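PDB 1XP4: D-alanyl-D-alanine carboxypeptidase from Streptococcus pneumoniae R6, which probably removes the terminal D-alanine from peptidoglycan precursor peptides, acting as a serine-type D-Ala-D-Ala carboxypeptidase of the S11 family. Local coordinates for residues 54-59 and 182-187; 48-53 and 121-126; 27-32 and 271-276; 242-247 and 278-283. One frame throughout, in Å; residues are numbered along the deposited sequence.

How the contacts relate
Contact 3 opens first, on strand 26-31 near the N terminus. Helix 44-57 then opens contact 2 and, further along, contact 1. Contact 2 closes on helix 120-133 and contact 1 at the end of helix 170-183, so these two cross. They touch and share helix 44-57, tying the helical part together. Contact 4 opens at the start of strand 244-253. Contact 3 closes on helix 262-277, enclosing contacts 1 and 2 and crossing contact 4. Contact 4 closes last, on strand 278-284. Contacts 3 and 4 touch at the five-stranded sheet, 27 to 33 Å, centre to centre, from contacts 1 and 2. Contact 3 ties the sheet to a helix, contact 4 to the C-terminal part.

Contact 1: 54-59 and 182-187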
loop_
_atom_site.group_PDB
_atom_site.type_symbol
_atom_site.label_atom_id
_atom_site.label_comp_id
_atom_site.label_asym_id
_atom_site.label_seq_id
_atom_site.Cartn_x
_atom_site.Cartn_y
_atom_site.Cartn_z
ATOM N N ALA A 54 10.967 -1.046 -12.220
ATOM C CA ALA A 54 11.938 -1.491 -13.213
ATOM C C ALA A 54 11.180 -2.150 -14.364
ATOM O O ALA A 54 11.622 -2.121 -15.511
ATOM C CB ALA A 54 12.918 -2.467 -12.592
ATOM N N LEU A 55 10.038 -2.758 -14.055
ATOM C CA LEU A 55 9.227 -3.364 -15.101
ATOM C C LEU A 55 8.677 -2.223 -15.945
ATOM O O LEU A 55 8.711 -2.270 -17.175
ATOM C CB LEU A 55 8.068 -4.154 -14.504
ATOM C CG LEU A 55 8.403 -5.514 -13.905
ATOM C CD1 LEU A 55 7.196 -6.045 -13.165
ATOM C CD2 LEU A 55 8.839 -6.463 -15.010
ATOM N N GLU A 56 8.177 -1.193 -15.268
ATOM C CA GLU A 56 7.633 -0.032 -15.947
ATOM C C GLU A 56 8.684 0.653 -16.809
ATOM O O GLU A 56 8.411 0.992 -17.957
ATOM C CB GLU A 56 7.073 0.955 -14.924
ATOM C CG GLU A 56 6.613 2.280 -15.509
ATOM C CD GLU A 56 5.847 3.131 -14.506
ATOM O OE1 GLU A 56 6.358 3.369 -13.390
ATOM O OE2 GLU A 56 4.730 3.572 -14.842
ATOM N N ASN A 57 9.884 0.858 -16.263
ATOM C CA ASN A 57 10.955 1.514 -17.014
ATOM C C ASN A 57 11.394 0.663 -18.187
ATOM O O ASN A 57 11.950 1.180 -19.150
ATOM C CB ASN A 57 12.184 1.801 -16.137
ATOM C CG ASN A 57 11.941 2.903 -15.120
ATOM O OD1 ASN A 57 10.950 3.634 -15.200
ATOM N ND2 ASN A 57 12.853 3.032 -14.155
ATOM N N GLY A 58 11.163 -0.643 -18.097
ATOM C CA GLY A 58 11.546 -1.529 -19.180
ATOM C C GLY A 58 12.877 -2.262 -19.057
ATOM O O GLY A 58 13.186 -3.102 -19.909
ATOM N N SER A 59 13.664 -1.962 -18.023
ATOM C CA SER A 59 14.954 -2.617 -17.830
ATOM C C SER A 59 14.818 -4.126 -17.586
ATOM O O SER A 59 15.758 -4.883 -17.818
ATOM C CB SER A 59 15.733 -1.946 -16.690
ATOM O OG SER A 59 14.954 -1.791 -15.519
ATOM N N LYS A 182 -1.676 2.226 -5.185
ATOM C CA LYS A 182 -2.138 3.291 -6.065
ATOM C C LYS A 182 -1.378 3.386 -7.379
ATOM O O LYS A 182 -1.975 3.654 -8.417
ATOM C CB LYS A 182 -2.062 4.631 -5.342
ATOM C CG LYS A 182 -3.409 5.189 -4.951
ATOM C CD LYS A 182 -3.231 6.355 -4.012
ATOM C CE LYS A 182 -4.499 7.160 -3.920
ATOM N NZ LYS A 182 -4.841 7.719 -5.253
ATOM N N LYS A 183 -0.067 3.165 -7.332
ATOM C CA LYS A 183 0.781 3.243 -8.520
ATOM C C LYS A 183 0.854 1.936 -9.327
ATOM O O LYS A 183 0.992 1.961 -10.556
ATOM C CB LYS A 183 2.186 3.687 -8.104
ATOM C CG LYS A 183 3.221 3.721 -9.212
ATOM C CD LYS A 183 2.865 4.713 -10.285
ATOM C CE LYS A 183 3.933 4.747 -11.364
ATOM N NZ LYS A 183 3.485 5.524 -12.563
ATOM N N TYR A 184 0.759 0.802 -8.636
ATOM C CA TYR A 184 0.811 -0.509 -9.277
ATOM C C TYR A 184 -0.317 -1.404 -8.768
ATOM O O TYR A 184 -0.094 -2.363 -8.028
ATOM C CB TYR A 184 2.173 -1.168 -9.020
ATOM C CG TYR A 184 3.336 -0.346 -9.535
ATOM C CD1 TYR A 184 3.581 -0.227 -10.905
ATOM C CD2 TYR A 184 4.162 0.356 -8.652
ATOM C CE1 TYR A 184 4.617 0.575 -11.384
ATOM C CE2 TYR A 184 5.198 1.157 -9.119
ATOM C CZ TYR A 184 5.417 1.265 -10.486
ATOM O OH TYR A 184 6.417 2.086 -10.951
ATOM N N PRO A 185 -1.555 -1.094 -9.164
ATOM C CA PRO A 185 -2.725 -1.871 -8.748
ATOM C C PRO A 185 -2.569 -3.349 -9.092
ATOM O O PRO A 185 -3.225 -4.195 -8.485
ATOM C CB PRO A 185 -3.860 -1.233 -9.541
ATOM C CG PRO A 185 -3.400 0.163 -9.728
ATOM C CD PRO A 185 -1.950 -0.004 -10.065
ATOM N N GLN A 186 -1.708 -3.642 -10.070
ATOM C CA GLN A 186 -1.458 -5.014 -10.523
ATOM C C GLN A 186 -1.013 -5.928 -9.390
ATOM O O GLN A 186 -1.391 -7.095 -9.339
ATOM C CB GLN A 186 -0.363 -5.050 -11.595
ATOM C CG GLN A 186 -0.412 -3.928 -12.598
ATOM C CD GLN A 186 0.563 -2.817 -12.276
ATOM O OE1 GLN A 186 0.165 -1.678 -12.038
ATOM N NE2 GLN A 186 1.850 -3.140 -12.278
ATOM N N VAL A 187 -0.189 -5.388 -8.497
ATOM C CA VAL A 187 0.338 -6.147 -7.377
ATOM C C VAL A 187 -0.753 -6.909 -6.643
ATOM O O VAL A 187 -0.510 -7.973 -6.083
ATOM C CB VAL A 187 1.086 -5.222 -6.391
ATOM C CG1 VAL A 187 0.103 -4.346 -5.614
ATOM C CG2 VAL A 187 1.944 -6.057 -5.471
#
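Glu56 reaches from near the end of helix 44-57 and gives one carboxylate oxygen to each of two successive residues, Lys183 and Tyr184. Tyr184 OH donates a hydrogen bond to Glu56 OE1 at 2.8 Å. The hydroxyl comes from above the carboxylate plane, about 45° out of it, while OE1 itself sits at the edge of the ring. The carboxylate and ring planes are turned 67° apart. Glu56 spans the gap because CG is anti to the backbone N (chi1 174°) and the chain beyond stays extended. The contact joins two helix ends in the helical part of the fold shared by penicillin-binding proteins and serine beta-lactamases: helix 170-183 stops just before Tyr184, and helix 44-57 ends just after Glu56. The tight side is the Tyr184 ring. It is buried against helix 44-57, edge-to-face with Tyr49 and close to Tyr52, and Lys183 CG lies over one of its faces, toward the rim. The looser side is the salt bridge, where Lys183 and Glu56 are both exposed. Lys183 bends at chi2, and its NZ meets the syn lone pair of Glu56 OE2 at 3.2 Å.

Contact 2: 48-53 and 121-126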
loop_
_atom_site.group_PDB
_atom_site.type_symbol
_atom_site.label_atom_id
_atom_site.label_comp_id
_atom_site.label_asym_id
_atom_site.label_seq_id
_atom_site.Cartn_x
_atom_site.Cartn_y
_atom_site.Cartn_z
ATOM N N VAL A 48 9.372 -4.787 -3.634
ATOM C CA VAL A 48 8.494 -5.019 -4.767
ATOM C C VAL A 48 8.149 -3.743 -5.545
ATOM O O VAL A 48 7.851 -3.806 -6.744
ATOM C CB VAL A 48 7.210 -5.741 -4.273
ATOM C CG1 VAL A 48 6.051 -5.482 -5.206
ATOM C CG2 VAL A 48 7.477 -7.241 -4.174
ATOM N N TYR A 49 8.196 -2.588 -4.877
ATOM C CA TYR A 49 7.897 -1.323 -5.548
ATOM C C TYR A 49 8.998 -0.986 -6.534
ATOM O O TYR A 49 8.736 -0.465 -7.610
ATOM C CB TYR A 49 7.785 -0.169 -4.556
ATOM C CG TYR A 49 7.261 1.104 -5.184
ATOM C CD1 TYR A 49 5.887 1.338 -5.282
ATOM C CD2 TYR A 49 8.131 2.072 -5.690
ATOM C CE1 TYR A 49 5.386 2.508 -5.861
ATOM C CE2 TYR A 49 7.641 3.249 -6.277
ATOM C CZ TYR A 49 6.267 3.461 -6.355
ATOM O OH TYR A 49 5.764 4.623 -6.901
ATOM N N LEU A 50 10.241 -1.265 -6.167
ATOM C CA LEU A 50 11.333 -0.963 -7.074
ATOM C C LEU A 50 11.312 -1.916 -8.270
ATOM O O LEU A 50 11.751 -1.566 -9.371
ATOM C CB LEU A 50 12.667 -1.035 -6.325
ATOM C CG LEU A 50 12.808 -0.026 -5.171
ATOM C CD1 LEU A 50 14.151 -0.205 -4.486
ATOM C CD2 LEU A 50 12.677 1.398 -5.703
ATOM N N VAL A 51 10.774 -3.113 -8.051
ATOM C CA VAL A 51 10.676 -4.127 -9.095
ATOM C C VAL A 51 9.657 -3.730 -10.157
ATOM O O VAL A 51 9.904 -3.890 -11.356
ATOM C CB VAL A 51 10.261 -5.487 -8.516
ATOM C CG1 VAL A 51 10.192 -6.512 -9.625
ATOM C CG2 VAL A 51 11.249 -5.928 -7.449
ATOM N N TYR A 52 8.506 -3.228 -9.718
ATOM C CA TYR A 52 7.481 -2.789 -10.660
ATOM C C TYR A 52 7.991 -1.546 -11.382
ATOM O O TYR A 52 7.698 -1.332 -12.560
ATOM C CB TYR A 52 6.166 -2.477 -9.935
ATOM C CG TYR A 52 5.303 -3.695 -9.679
ATOM C CD1 TYR A 52 4.628 -4.325 -10.722
ATOM C CD2 TYR A 52 5.183 -4.237 -8.403
ATOM C CE1 TYR A 52 3.852 -5.471 -10.498
ATOM C CE2 TYR A 52 4.415 -5.380 -8.170
ATOM C CZ TYR A 52 3.755 -5.988 -9.222
ATOM O OH TYR A 52 3.001 -7.115 -9.000
ATOM N N GLU A 53 8.768 -0.735 -10.672
ATOM C CA GLU A 53 9.324 0.473 -11.260
ATOM C C GLU A 53 10.341 0.122 -12.344
ATOM O O GLU A 53 10.562 0.896 -13.270
ATOM C CB GLU A 53 9.987 1.331 -10.189
ATOM C CG GLU A 53 10.381 2.701 -10.690
ATOM C CD GLU A 53 10.807 3.628 -9.571
ATOM O OE1 GLU A 53 11.880 3.387 -8.976
ATOM O OE2 GLU A 53 10.061 4.592 -9.281
ATOM N N LYS A 121 23.177 -4.507 -1.498
ATOM C CA LYS A 121 23.594 -3.228 -0.941
ATOM C C LYS A 121 23.116 -2.050 -1.770
ATOM O O LYS A 121 22.526 -1.107 -1.241
ATOM C CB LYS A 121 25.110 -3.127 -0.832
ATOM C CG LYS A 121 25.514 -1.744 -0.350
ATOM C CD LYS A 121 27.001 -1.452 -0.475
ATOM C CE LYS A 121 27.309 -0.023 0.010
ATOM N NZ LYS A 121 26.537 1.013 -0.730
ATOM N N ASP A 122 23.406 -2.082 -3.067
ATOM C CA ASP A 122 22.985 -0.999 -3.941
ATOM C C ASP A 122 21.472 -0.913 -3.897
ATOM O O ASP A 122 20.911 0.182 -3.825
ATOM C CB ASP A 122 23.456 -1.237 -5.380
ATOM C CG ASP A 122 24.975 -1.215 -5.506
ATOM O OD1 ASP A 122 25.603 -0.261 -5.000
ATOM O OD2 ASP A 122 25.544 -2.148 -6.117
ATOM N N PHE A 123 20.810 -2.067 -3.923
ATOM C CA PHE A 123 19.352 -2.075 -3.870
ATOM C C PHE A 123 18.859 -1.370 -2.596
ATOM O O PHE A 123 17.901 -0.596 -2.640
ATOM C CB PHE A 123 18.802 -3.504 -3.917
ATOM C CG PHE A 123 17.349 -3.565 -4.270
ATOM C CD1 PHE A 123 16.940 -3.479 -5.596
ATOM C CD2 PHE A 123 16.382 -3.659 -3.279
ATOM C CE1 PHE A 123 15.583 -3.486 -5.930
ATOM C CE2 PHE A 123 15.023 -3.666 -3.601
ATOM C CZ PHE A 123 14.625 -3.579 -4.932
ATOM N N VAL A 124 19.516 -1.632 -1.467
ATOM C CA VAL A 124 19.130 -0.992 -0.214
ATOM C C VAL A 124 19.250 0.533 -0.317
ATOM O O VAL A 124 18.390 1.271 0.175
ATOM C CB VAL A 124 19.987 -1.483 0.980
ATOM C CG1 VAL A 124 19.691 -0.626 2.214
ATOM C CG2 VAL A 124 19.682 -2.962 1.278
ATOM N N ASP A 125 20.312 1.006 -0.959
ATOM C CA ASP A 125 20.484 2.435 -1.114
ATOM C C ASP A 125 19.322 2.956 -1.943
ATOM O O ASP A 125 18.861 4.085 -1.752
ATOM C CB ASP A 125 21.814 2.748 -1.796
ATOM C CG ASP A 125 23.015 2.402 -0.925
ATOM O OD1 ASP A 125 22.931 2.563 0.314
ATOM O OD2 ASP A 125 24.050 1.980 -1.482
HETATM N N MSE A 126 18.842 2.129 -2.863
HETATM C CA MSE A 126 17.720 2.526 -3.692
HETATM C C MSE A 126 16.469 2.627 -2.833
HETATM O O MSE A 126 15.689 3.574 -2.971
HETATM C CB MSE A 126 17.496 1.520 -4.827
HETATM C CG MSE A 126 18.427 1.702 -6.016
HETATM SE SE MSE A 126 18.174 0.403 -7.427
HETATM C CE MSE A 126 16.319 0.746 -7.826
#
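Leu50 and Phe123 join two helices in the helical part of the beta-lactamase-like fold. Helix 44-57 begins with Lys44, the predicted proton acceptor, in what appears to be an SxxK motif with Ser41 as the predicted nucleophile, and the Phe123 side chain comes within about 9 Å of that of Lys44. The contact is wholly apolar. Leu50 CD1 lies over one face of the Phe123 ring, offset toward the rim. It is 3.8 Å from the ring centroid and 27° off the ring normal, a CH-pi contact. Its nearest ring atom is CZ, with Leu50 CD1 to Phe123 CZ at 3.4 Å. Leu50 CB also touches Phe123 CZ, at 3.5 Å, which places both CB and the branch end against the outer part of the ring. Phe123 has CG anti to its backbone N (chi1 -163°), and this swings the ring toward helix 44-57. The two side chains run past each other in opposite directions. Met126, a selenomethionine one turn further along, adds its CB to Leu50 CD1 at 3.8 Å. CD1 thus touches both the ring and the Met126 stem. Around this core, Leu50 also reaches Met127 and Lys130 of helix 120-133, and Glu53 OE2 forms a salt bridge with Lys130. Helix 106-117 packs alongside both segments, with Ile116 against Val51, Ala113 against Phe123 and Ala117 against Met126.

Contact 3: 27-32 and 271-276; sequences ILYEKD and MDYISS
Leu28 and Tyr29 of edge strand 26-31 meet Tyr273 and Ile274 of helix 262-277, which packs on the five-stranded antiparallel sheet of the fold that penicillin-binding proteins have in common with serine beta-lactamases. Strand and helix run roughly antiparallel. Their N-to-C directions differ by 143°, and their axes come within 9.2 Å. Leu28 and Tyr29 both face Ala19 of the next strand and form a classic beta bulge. At this irregularity the CB atoms of two neighbouring residues are directed to the helix, so both can take part. Tyr273 can be followed outward from the helix. Its CB points to the strand, and CG stands anti to the backbone N (chi1 168°), which carries the ring out to the strand. The CD2-CE2 edge makes the contact. Tyr273 CE2 is 3.8 Å from Tyr29 CD1. The same edge faces the backbone, near the ring plane, with Tyr273 CE2 4.1 Å from Leu28 O. OH, at the tip, lies past this edge and touches neither Leu28 nor Tyr29. The two tyrosine rings meet obliquely, with centroids 5.8 Å apart and planes at 77°. Phe10 completes this aromatic group, stacked on Tyr273 and edge-to-face with Tyr29. The aliphatic half of the contact lies nearer the sheet. There Ile274 also touches Ala19 and Met244, while Leu28 shares Met244 as a neighbour. No hydrogen bond crosses between the strand and the helix. The Leu28 and Ile274 side chains cross at about a right angle, and their methyls meet with Leu28 CD1 3.7 Å from Ile274 CG2.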
loop_
_atom_site.group_PDB
_atom_site.type_symbol
_atom_site.label_atom_id
_atom_site.label_comp_id
_atom_site.label_asym_id
_atom_site.label_seq_id
_atom_site.Cartn_x
_atom_site.Cartn_y
_atom_site.Cartn_z
ATOM N N ILE A 27 -6.653 8.959 7.728
ATOM C CA ILE A 27 -6.457 8.050 8.851
ATOM C C ILE A 27 -7.773 7.740 9.571
ATOM O O ILE A 27 -8.489 8.643 10.004
ATOM C CB ILE A 27 -5.431 8.642 9.841
ATOM C CG1 ILE A 27 -4.084 8.807 9.128
ATOM C CG2 ILE A 27 -5.320 7.759 11.070
ATOM C CD1 ILE A 27 -3.039 9.562 9.918
ATOM N N LEU A 28 -8.084 6.454 9.696
ATOM C CA LEU A 28 -9.319 6.030 10.344
ATOM C C LEU A 28 -9.099 5.504 11.765
ATOM O O LEU A 28 -9.990 5.578 12.616
ATOM C CB LEU A 28 -9.994 4.955 9.493
ATOM C CG LEU A 28 -10.242 5.329 8.031
ATOM C CD1 LEU A 28 -10.843 4.139 7.301
ATOM C CD2 LEU A 28 -11.167 6.539 7.958
ATOM N N TYR A 29 -7.914 4.961 12.013
ATOM C CA TYR A 29 -7.574 4.427 13.319
ATOM C C TYR A 29 -6.068 4.384 13.510
ATOM O O TYR A 29 -5.310 4.126 12.571
ATOM C CB TYR A 29 -8.111 3.013 13.495
ATOM C CG TYR A 29 -7.741 2.436 14.838
ATOM C CD1 TYR A 29 -8.479 2.750 15.970
ATOM C CD2 TYR A 29 -6.601 1.657 14.995
ATOM C CE1 TYR A 29 -8.092 2.314 17.226
ATOM C CE2 TYR A 29 -6.204 1.218 16.250
ATOM C CZ TYR A 29 -6.956 1.552 17.358
ATOM O OH TYR A 29 -6.585 1.133 18.609
ATOM N N GLU A 30 -5.632 4.601 14.740
ATOM C CA GLU A 30 -4.213 4.588 15.011
ATOM C C GLU A 30 -3.916 4.262 16.465
ATOM O O GLU A 30 -4.740 4.507 17.347
ATOM C CB GLU A 30 -3.622 5.947 14.602
ATOM C CG GLU A 30 -2.858 6.713 15.667
ATOM C CD GLU A 30 -3.725 7.192 16.811
ATOM O OE1 GLU A 30 -4.787 7.792 16.540
ATOM O OE2 GLU A 30 -3.342 6.978 17.982
ATOM N N LYS A 31 -2.741 3.680 16.692
ATOM C CA LYS A 31 -2.271 3.328 18.025
ATOM C C LYS A 31 -0.754 3.229 17.961
ATOM O O LYS A 31 -0.220 2.271 17.404
ATOM C CB LYS A 31 -2.853 1.992 18.483
ATOM C CG LYS A 31 -2.254 1.511 19.788
ATOM C CD LYS A 31 -2.849 0.201 20.237
ATOM C CE LYS A 31 -2.063 -0.362 21.407
ATOM N NZ LYS A 31 -2.656 -1.628 21.930
ATOM N N ASP A 32 -0.068 4.218 18.528
ATOM C CA ASP A 32 1.392 4.250 18.519
ATOM C C ASP A 32 1.837 3.956 17.081
ATOM O O ASP A 32 2.595 3.017 16.821
ATOM C CB ASP A 32 1.939 3.196 19.485
ATOM C CG ASP A 32 3.322 3.545 20.016
ATOM O OD1 ASP A 32 3.861 4.610 19.645
ATOM O OD2 ASP A 32 3.876 2.759 20.817
HETATM N N MSE A 271 -11.373 -3.982 11.364
HETATM C CA MSE A 271 -12.310 -3.666 10.294
HETATM C C MSE A 271 -13.762 -3.579 10.738
HETATM O O MSE A 271 -14.547 -2.828 10.149
HETATM C CB MSE A 271 -12.157 -4.663 9.149
HETATM C CG MSE A 271 -10.825 -4.521 8.419
HETATM SE SE MSE A 271 -10.661 -2.971 7.241
HETATM C CE MSE A 271 -12.010 -1.807 7.926
ATOM N N ASP A 272 -14.122 -4.342 11.768
ATOM C CA ASP A 272 -15.484 -4.291 12.286
ATOM C C ASP A 272 -15.689 -2.886 12.834
ATOM O O ASP A 272 -16.763 -2.307 12.707
ATOM C CB ASP A 272 -15.693 -5.311 13.410
ATOM C CG ASP A 272 -15.929 -6.722 12.895
ATOM O OD1 ASP A 272 -16.846 -6.915 12.075
ATOM O OD2 ASP A 272 -15.205 -7.646 13.324
ATOM N N TYR A 273 -14.644 -2.341 13.442
ATOM C CA TYR A 273 -14.703 -1.000 14.004
ATOM C C TYR A 273 -14.893 0.021 12.899
ATOM O O TYR A 273 -15.833 0.823 12.922
ATOM C CB TYR A 273 -13.409 -0.683 14.752
ATOM C CG TYR A 273 -13.247 0.779 15.119
ATOM C CD1 TYR A 273 -14.079 1.381 16.058
ATOM C CD2 TYR A 273 -12.253 1.562 14.523
ATOM C CE1 TYR A 273 -13.928 2.718 16.395
ATOM C CE2 TYR A 273 -12.095 2.903 14.855
ATOM C CZ TYR A 273 -12.936 3.474 15.791
ATOM O OH TYR A 273 -12.801 4.806 16.110
ATOM N N ILE A 274 -13.989 -0.022 11.928
ATOM C CA ILE A 274 -14.010 0.912 10.809
ATOM C C ILE A 274 -15.309 0.952 10.017
ATOM O O ILE A 274 -15.777 2.029 9.640
ATOM C CB ILE A 274 -12.854 0.613 9.854
ATOM C CG1 ILE A 274 -11.535 0.863 10.582
ATOM C CG2 ILE A 274 -12.969 1.467 8.605
ATOM C CD1 ILE A 274 -10.332 0.339 9.859
ATOM N N SER A 275 -15.888 -0.217 9.769
ATOM C CA SER A 275 -17.125 -0.302 9.007
ATOM C C SER A 275 -18.362 0.134 9.776
ATOM O O SER A 275 -19.356 0.556 9.181
ATOM C CB SER A 275 -17.309 -1.718 8.477
ATOM O OG SER A 275 -16.301 -2.001 7.527
ATOM N N SER A 276 -18.319 0.033 11.095
ATOM C CA SER A 276 -19.466 0.450 11.873
ATOM C C SER A 276 -19.310 1.921 12.267
ATOM O O SER A 276 -20.280 2.561 12.664
ATOM C CB SER A 276 -19.600 -0.416 13.127
ATOM O OG SER A 276 -18.567 -0.134 14.055
#

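Contact 4: 242-247 and 278-283; sequences KGMRVI and FTLRKI
Leu280 packs on Gly243 and Met244 in a largely apolar contact between two strands that are not sheet partners. Met244 starts strand 244-253 of the five-stranded antiparallel sheet. Leu280 lies on strand 278-284, which pairs with strand 313-318 in a separate two-stranded sheet, within the sequence range of the PBP5-type C-terminal domain. The contact therefore links the carboxypeptidase part to the C-terminal part, just after helix 262-277 ends. Gly243 belongs to the short turn between strands 234-241 and 244-253. It has positive phi, and its carbonyl oxygen faces the leucine, with Gly243 O 3.5 Å from Leu280 CD1. No hydrogen bond joins the two segments. With CG anti to the carbonyl carbon (chi1 -69°), the branch of Leu280 is carried to Met244, and both methyls make contact. CD1 takes the turn and the stem of Met244, with Leu280 CD1 3.7 Å from Met244 CB. Met244, a selenomethionine, runs out extended as far as SE and bends only at chi3. Its terminal methyl packs on Ile274 of helix 262-277, whereas Gly243 is exposed. Further out along Met244 the second leucine methyl meets the selenium, with Leu280 CD2 4.1 Å from Met244 SE.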
loop_
_atom_site.group_PDB
_atom_site.type_symbol
_atom_site.label_atom_id
_atom_site.label_comp_id
_atom_site.label_asym_id
_atom_site.label_seq_id
_atom_site.Cartn_x
_atom_site.Cartn_y
_atom_site.Cartn_z
ATOM N N LYS A 242 -17.735 -2.553 2.149
ATOM C CA LYS A 242 -18.811 -1.581 1.998
ATOM C C LYS A 242 -18.451 -0.496 1.002
ATOM O O LYS A 242 -18.695 0.687 1.238
ATOM C CB LYS A 242 -19.161 -0.970 3.345
ATOM C CG LYS A 242 -19.693 -1.991 4.317
ATOM C CD LYS A 242 -19.952 -1.380 5.673
ATOM C CE LYS A 242 -20.275 -2.459 6.692
ATOM N NZ LYS A 242 -20.555 -1.877 8.042
ATOM N N GLY A 243 -17.863 -0.921 -0.113
ATOM C CA GLY A 243 -17.476 -0.005 -1.171
ATOM C C GLY A 243 -16.232 0.832 -0.937
ATOM O O GLY A 243 -15.844 1.613 -1.813
HETATM N N MSE A 244 -15.593 0.662 0.221
HETATM C CA MSE A 244 -14.405 1.442 0.564
HETATM C C MSE A 244 -13.136 0.606 0.740
HETATM O O MSE A 244 -13.150 -0.439 1.401
HETATM C CB MSE A 244 -14.691 2.238 1.841
HETATM C CG MSE A 244 -13.521 3.020 2.421
HETATM SE SE MSE A 244 -14.067 4.047 3.993
HETATM C CE MSE A 244 -13.788 2.734 5.375
ATOM N N ARG A 245 -12.041 1.073 0.144
ATOM C CA ARG A 245 -10.759 0.379 0.247
ATOM C C ARG A 245 -9.997 0.852 1.478
ATOM O O ARG A 245 -9.746 2.046 1.664
ATOM C CB ARG A 245 -9.906 0.617 -0.993
ATOM C CG ARG A 245 -8.583 -0.104 -0.945
ATOM C CD ARG A 245 -8.313 -0.802 -2.258
ATOM N NE ARG A 245 -7.918 -2.182 -2.012
ATOM C CZ ARG A 245 -8.171 -3.189 -2.838
ATOM N NH1 ARG A 245 -8.817 -2.973 -3.978
ATOM N NH2 ARG A 245 -7.804 -4.421 -2.504
ATOM N N VAL A 246 -9.616 -0.104 2.309
ATOM C CA VAL A 246 -8.913 0.198 3.533
ATOM C C VAL A 246 -7.567 -0.484 3.569
ATOM O O VAL A 246 -7.452 -1.656 3.207
ATOM C CB VAL A 246 -9.717 -0.281 4.761
ATOM C CG1 VAL A 246 -8.910 -0.056 6.034
ATOM C CG2 VAL A 246 -11.055 0.448 4.836
ATOM N N ILE A 247 -6.548 0.260 3.985
ATOM C CA ILE A 247 -5.219 -0.303 4.132
ATOM C C ILE A 247 -5.022 -0.436 5.626
ATOM O O ILE A 247 -5.224 0.509 6.380
ATOM C CB ILE A 247 -4.126 0.585 3.551
ATOM C CG1 ILE A 247 -4.313 0.709 2.036
ATOM C CG2 ILE A 247 -2.762 -0.027 3.867
ATOM C CD1 ILE A 247 -3.155 1.386 1.332
ATOM N N PHE A 278 -17.377 4.405 10.170
ATOM C CA PHE A 278 -17.281 5.274 9.002
ATOM C C PHE A 278 -18.032 4.694 7.827
ATOM O O PHE A 278 -18.193 3.483 7.713
ATOM C CB PHE A 278 -15.830 5.446 8.591
ATOM C CG PHE A 278 -14.974 6.059 9.641
ATOM C CD1 PHE A 278 -15.029 7.423 9.891
ATOM C CD2 PHE A 278 -14.087 5.277 10.370
ATOM C CE1 PHE A 278 -14.211 8.000 10.848
ATOM C CE2 PHE A 278 -13.262 5.844 11.334
ATOM C CZ PHE A 278 -13.322 7.205 11.573
ATOM N N THR A 279 -18.458 5.571 6.934
ATOM C CA THR A 279 -19.197 5.157 5.755
ATOM C C THR A 279 -18.923 6.125 4.610
ATOM O O THR A 279 -18.382 7.201 4.824
ATOM C CB THR A 279 -20.704 5.140 6.049
ATOM O OG1 THR A 279 -21.424 4.919 4.839
ATOM C CG2 THR A 279 -21.144 6.467 6.641
ATOM N N LEU A 280 -19.281 5.732 3.396
ATOM C CA LEU A 280 -19.087 6.587 2.230
ATOM C C LEU A 280 -20.432 7.160 1.809
ATOM O O LEU A 280 -21.265 6.436 1.263
ATOM C CB LEU A 280 -18.505 5.798 1.050
ATOM C CG LEU A 280 -17.073 5.263 1.090
ATOM C CD1 LEU A 280 -16.798 4.520 -0.206
ATOM C CD2 LEU A 280 -16.077 6.410 1.276
ATOM N N ARG A 281 -20.654 8.445 2.070
ATOM C CA ARG A 281 -21.904 9.076 1.676
ATOM C C ARG A 281 -21.659 9.752 0.333
ATOM O O ARG A 281 -20.684 10.482 0.177
ATOM C CB ARG A 281 -22.341 10.111 2.718
ATOM C CG ARG A 281 -23.749 10.645 2.472
ATOM C CD ARG A 281 -24.227 11.626 3.544
ATOM N NE ARG A 281 -25.606 12.051 3.291
ATOM C CZ ARG A 281 -26.259 12.964 4.006
ATOM N NH1 ARG A 281 -25.659 13.558 5.031
ATOM N NH2 ARG A 281 -27.512 13.289 3.695
ATOM N N LYS A 282 -22.525 9.489 -0.644
ATOM C CA LYS A 282 -22.375 10.092 -1.966
ATOM C C LYS A 282 -22.875 11.529 -1.900
ATOM O O LYS A 282 -24.013 11.777 -1.505
ATOM C CB LYS A 282 -23.169 9.298 -3.011
ATOM C CG LYS A 282 -22.941 9.741 -4.458
ATOM C CD LYS A 282 -23.395 8.683 -5.465
ATOM C CE LYS A 282 -24.878 8.363 -5.331
ATOM N NZ LYS A 282 -25.304 7.257 -6.235
ATOM N N ILE A 283 -22.015 12.473 -2.277
ATOM C CA ILE A 283 -22.370 13.888 -2.240
ATOM C C ILE A 283 -22.722 14.473 -3.601
ATOM O O ILE A 283 -23.580 15.348 -3.697
ATOM C CB ILE A 283 -21.238 14.747 -1.625
ATOM C CG1 ILE A 283 -19.946 14.577 -2.428
ATOM C CG2 ILE A 283 -21.048 14.377 -0.166
ATOM C CD1 ILE A 283 -18.844 15.548 -2.036
#